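PDB 5A8S: polyhedrin, which packs into the microcrystalline occlusion bodies, or polyhedra, that enclose the particles of an insect cypovirus. Local coordinates for residues A[80-91]-A[103-111]. Residues are numbered along the deposited sequence; the frame is centred on the assembly and turned at random.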
loop_
_atom_site.group_PDB
_atom_site.type_symbol
_atom_site.label_atom_id
_atom_site.label_comp_id
_atom_site.label_asym_id
_atom_site.label_seq_id
_atom_site.Cartn_x
_atom_site.Cartn_y
_atom_site.Cartn_z
ATOM N N ASP A 80 1.126 -17.574 1.301
ATOM C CA ASP A 80 0.471 -18.824 1.653
ATOM C C ASP A 80 1.499 -19.818 2.194
ATOM O O ASP A 80 2.269 -20.404 1.426
ATOM C CB ASP A 80 -0.250 -19.405 0.426
ATOM C CG ASP A 80 -0.868 -20.770 0.703
ATOM O OD1 ASP A 80 -0.946 -21.129 1.886
ATOM O OD2 ASP A 80 -1.278 -21.479 -0.247
ATOM N N PRO A 81 1.508 -20.021 3.521
ATOM C CA PRO A 81 2.469 -20.934 4.151
ATOM C C PRO A 81 2.314 -22.386 3.694
ATOM O O PRO A 81 3.282 -23.143 3.729
ATOM C CB PRO A 81 2.145 -20.838 5.643
ATOM C CG PRO A 81 1.266 -19.667 5.814
ATOM C CD PRO A 81 0.636 -19.353 4.502
ATOM N N ARG A 82 1.113 -22.780 3.290
ATOM C CA ARG A 82 0.892 -24.159 2.863
ATOM C C ARG A 82 1.711 -24.489 1.621
ATOM O O ARG A 82 2.147 -25.626 1.434
ATOM C CB ARG A 82 -0.587 -24.411 2.543
ATOM C CG ARG A 82 -0.827 -25.774 1.841
ATOM C CD ARG A 82 -2.223 -25.904 1.205
ATOM N NE ARG A 82 -2.512 -27.297 0.842
ATOM C CZ ARG A 82 -3.522 -27.687 0.069
ATOM N NH1 ARG A 82 -4.357 -26.791 -0.434
ATOM N NH2 ARG A 82 -3.701 -28.981 -0.200
ATOM N N THR A 83 1.912 -23.475 0.784
ATOM C CA THR A 83 2.362 -23.661 -0.590
ATOM C C THR A 83 3.748 -23.062 -0.823
ATOM O O THR A 83 3.871 -21.858 -1.051
ATOM C CB THR A 83 1.374 -22.969 -1.564
ATOM O OG1 THR A 83 0.068 -23.574 -1.469
ATOM C CG2 THR A 83 1.887 -23.038 -3.005
ATOM N N ASN A 84 4.785 -23.891 -0.749
ATOM C CA ASN A 84 6.136 -23.450 -1.083
ATOM C C ASN A 84 6.258 -23.376 -2.601
ATOM O O ASN A 84 6.190 -24.391 -3.274
ATOM C CB ASN A 84 7.165 -24.421 -0.512
ATOM C CG ASN A 84 8.594 -23.992 -0.790
ATOM O OD1 ASN A 84 8.885 -23.358 -1.808
ATOM N ND2 ASN A 84 9.498 -24.345 0.111
ATOM N N THR A 85 6.434 -22.176 -3.141
ATOM C CA THR A 85 6.290 -21.985 -4.583
ATOM C C THR A 85 7.435 -22.566 -5.400
ATOM O O THR A 85 7.406 -22.510 -6.629
ATOM C CB THR A 85 6.107 -20.497 -4.960
ATOM O OG1 THR A 85 7.188 -19.716 -4.426
ATOM C CG2 THR A 85 4.778 -19.977 -4.417
ATOM N N HIS A 86 8.441 -23.122 -4.728
ATOM C CA HIS A 86 9.537 -23.762 -5.441
ATOM C C HIS A 86 9.239 -25.236 -5.727
ATOM O O HIS A 86 9.901 -25.850 -6.552
ATOM C CB HIS A 86 10.849 -23.645 -4.669
ATOM C CG HIS A 86 12.053 -23.622 -5.558
ATOM N ND1 HIS A 86 12.707 -24.768 -5.956
ATOM C CD2 HIS A 86 12.694 -22.593 -6.167
ATOM C CE1 HIS A 86 13.714 -24.445 -6.747
ATOM N NE2 HIS A 86 13.731 -23.131 -6.889
ATOM N N ARG A 87 8.243 -25.793 -5.045
ATOM C CA ARG A 87 7.880 -27.192 -5.222
ATOM C C ARG A 87 7.136 -27.336 -6.552
ATOM O O ARG A 87 6.404 -26.434 -6.956
ATOM C CB ARG A 87 6.993 -27.672 -4.059
ATOM C CG ARG A 87 7.659 -27.654 -2.674
ATOM C CD ARG A 87 8.833 -28.636 -2.540
ATOM N NE ARG A 87 10.088 -28.102 -3.080
ATOM C CZ ARG A 87 10.864 -27.220 -2.456
ATOM N NH1 ARG A 87 10.517 -26.760 -1.256
ATOM N NH2 ARG A 87 11.988 -26.790 -3.033
ATOM N N LEU A 88 7.331 -28.453 -7.249
ATOM C CA LEU A 88 6.626 -28.655 -8.514
ATOM C C LEU A 88 5.155 -28.968 -8.277
ATOM O O LEU A 88 4.312 -28.570 -9.067
ATOM C CB LEU A 88 7.260 -29.769 -9.339
ATOM C CG LEU A 88 8.650 -29.474 -9.889
ATOM C CD1 LEU A 88 9.303 -30.767 -10.344
ATOM C CD2 LEU A 88 8.579 -28.456 -11.027
ATOM N N MET A 89 4.843 -29.696 -7.207
ATOM C CA MET A 89 3.441 -30.011 -6.906
ATOM C C MET A 89 2.860 -29.036 -5.881
ATOM O O MET A 89 3.583 -28.451 -5.074
ATOM C CB MET A 89 3.291 -31.437 -6.360
ATOM C CG MET A 89 3.769 -32.545 -7.301
ATOM S SD MET A 89 2.805 -32.629 -8.819
ATOM C CE MET A 89 3.959 -31.907 -9.982
ATOM N N GLY A 90 1.540 -28.877 -5.916
ATOM C CA GLY A 90 0.830 -28.095 -4.918
ATOM C C GLY A 90 0.600 -26.631 -5.261
ATOM O O GLY A 90 0.181 -25.851 -4.406
ATOM N N GLN A 91 0.851 -26.248 -6.510
ATOM C CA GLN A 91 0.690 -24.853 -6.918
ATOM C C GLN A 91 -0.731 -24.606 -7.417
ATOM O O GLN A 91 -0.971 -24.533 -8.616
ATOM C CB GLN A 91 1.704 -24.497 -7.999
ATOM C CG GLN A 91 3.141 -24.851 -7.608
ATOM C CD GLN A 91 3.545 -24.251 -6.277
ATOM O OE1 GLN A 91 3.121 -23.147 -5.917
ATOM N NE2 GLN A 91 4.359 -24.985 -5.526
ATOM N N SER A 103 -0.563 -26.865 -10.260
ATOM C CA SER A 103 -0.533 -28.237 -9.779
ATOM C C SER A 103 -1.170 -28.375 -8.403
ATOM O O SER A 103 -0.653 -29.085 -7.552
ATOM C CB SER A 103 0.919 -28.708 -9.705
ATOM O OG SER A 103 1.682 -27.783 -8.949
ATOM N N GLY A 104 -2.303 -27.714 -8.183
ATOM C CA GLY A 104 -2.985 -27.827 -6.907
ATOM C C GLY A 104 -3.374 -29.259 -6.613
ATOM O O GLY A 104 -3.580 -30.059 -7.527
ATOM N N GLU A 105 -3.486 -29.590 -5.332
ATOM C CA GLU A 105 -3.841 -30.950 -4.928
ATOM C C GLU A 105 -5.347 -31.217 -4.995
ATOM O O GLU A 105 -5.781 -32.365 -4.877
ATOM C CB GLU A 105 -3.322 -31.224 -3.517
ATOM C CG GLU A 105 -1.806 -31.260 -3.438
ATOM C CD GLU A 105 -1.291 -31.538 -2.041
ATOM O OE1 GLU A 105 -2.043 -31.317 -1.069
ATOM O OE2 GLU A 105 -0.130 -31.985 -1.916
ATOM N N GLU A 106 -6.145 -30.169 -5.180
ATOM C CA GLU A 106 -7.594 -30.348 -5.294
ATOM C C GLU A 106 -8.219 -29.275 -6.189
ATOM O O GLU A 106 -7.694 -28.173 -6.292
ATOM C CB GLU A 106 -8.242 -30.313 -3.902
ATOM C CG GLU A 106 -8.149 -28.965 -3.188
ATOM C CD GLU A 106 -6.831 -28.752 -2.447
ATOM O OE1 GLU A 106 -6.318 -29.708 -1.838
ATOM O OE2 GLU A 106 -6.312 -27.616 -2.452
ATOM N N PRO A 107 -9.346 -29.598 -6.845
ATOM C CA PRO A 107 -9.986 -28.579 -7.688
ATOM C C PRO A 107 -10.383 -27.311 -6.932
ATOM O O PRO A 107 -10.246 -26.207 -7.464
ATOM C CB PRO A 107 -11.222 -29.305 -8.230
ATOM C CG PRO A 107 -10.773 -30.768 -8.295
ATOM C CD PRO A 107 -9.938 -30.937 -7.041
ATOM N N TYR A 108 -10.887 -27.466 -5.712
ATOM C CA TYR A 108 -11.318 -26.331 -4.904
ATOM C C TYR A 108 -10.564 -26.358 -3.586
ATOM O O TYR A 108 -10.830 -27.182 -2.721
ATOM C CB TYR A 108 -12.828 -26.375 -4.643
ATOM C CG TYR A 108 -13.355 -25.136 -3.936
ATOM C CD1 TYR A 108 -13.224 -24.986 -2.559
ATOM C CD2 TYR A 108 -13.965 -24.106 -4.655
ATOM C CE1 TYR A 108 -13.692 -23.847 -1.911
ATOM C CE2 TYR A 108 -14.441 -22.965 -4.022
ATOM C CZ TYR A 108 -14.302 -22.837 -2.649
ATOM O OH TYR A 108 -14.778 -21.701 -2.023
ATOM N N ASP A 109 -9.592 -25.463 -3.451
ATOM C CA ASP A 109 -8.880 -25.308 -2.195
ATOM C C ASP A 109 -9.901 -24.845 -1.172
ATOM O O ASP A 109 -10.463 -23.767 -1.327
ATOM C CB ASP A 109 -7.756 -24.271 -2.361
ATOM C CG ASP A 109 -6.828 -24.233 -1.174
ATOM O OD1 ASP A 109 -7.328 -24.290 -0.030
ATOM O OD2 ASP A 109 -5.602 -24.157 -1.387
ATOM N N THR A 110 -10.163 -25.653 -0.142
ATOM C CA THR A 110 -11.319 -25.401 0.723
ATOM C C THR A 110 -11.117 -24.201 1.642
ATOM O O THR A 110 -12.030 -23.786 2.354
ATOM C CB THR A 110 -11.716 -26.644 1.545
ATOM O OG1 THR A 110 -10.602 -27.091 2.316
ATOM C CG2 THR A 110 -12.183 -27.779 0.613
ATOM N N ARG A 111 -9.915 -23.640 1.606
ATOM C CA ARG A 111 -9.628 -22.378 2.272
ATOM C C ARG A 111 -10.162 -21.183 1.494
ATOM O O ARG A 111 -10.150 -20.060 1.993
ATOM C CB ARG A 111 -8.116 -22.208 2.435
ATOM C CG ARG A 111 -7.464 -23.210 3.364
ATOM C CD ARG A 111 -5.950 -23.024 3.343
ATOM N NE ARG A 111 -5.402 -23.164 1.995
ATOM C CZ ARG A 111 -4.168 -22.814 1.657
ATOM N NH1 ARG A 111 -3.357 -22.298 2.570
ATOM N NH2 ARG A 111 -3.739 -22.984 0.415
HETATM O O HOH W 1 -2.670 -27.438 -3.373
#
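A G1 beta bulge and a salt-bridge network join the loops that precede and follow helix 92-97 in the cypovirus polyhedrin: G90 and Q91 together face S103, while R82 and R111 gather four carboxylates. G90 has a backbone shape (phi 93°) at which a side chain would press on the carbonyl O of M89, and its N donates to S103 O at 2.7 Å; S103 N returns a bond to Q91 O. The small serine side chain works both ways: its OG donates a hydrogen bond to L88 O at 2.7 Å and accepts one from Q91 N. R82, extended from CG to NE, reaches across to E106 and holds it end-on, with NH1 to OE2 at 2.9 Å and NH2 to OE1 at 3.2 Å, the two flat groups only 20° apart. R82 NH2 also forms a salt bridge with E105 OE1, its hydrogen bond weak, and R82 NH1 one with D109 OD2. R111 bends at chi3 (-58°) to sit between two aspartates: NE and NH2 take D109 side-on, whereas NH1 and NH2 take D80 end-on. D109 OD2 meets both R82 NH1 and R111 NH2, and its negative charge probably offsets the closeness of the two guanidinium groups, whose planes are nearly perpendicular. The aliphatic CD of R82 lies over one face of the R111 guanidinium, 3.4 Å from NH2 of R111.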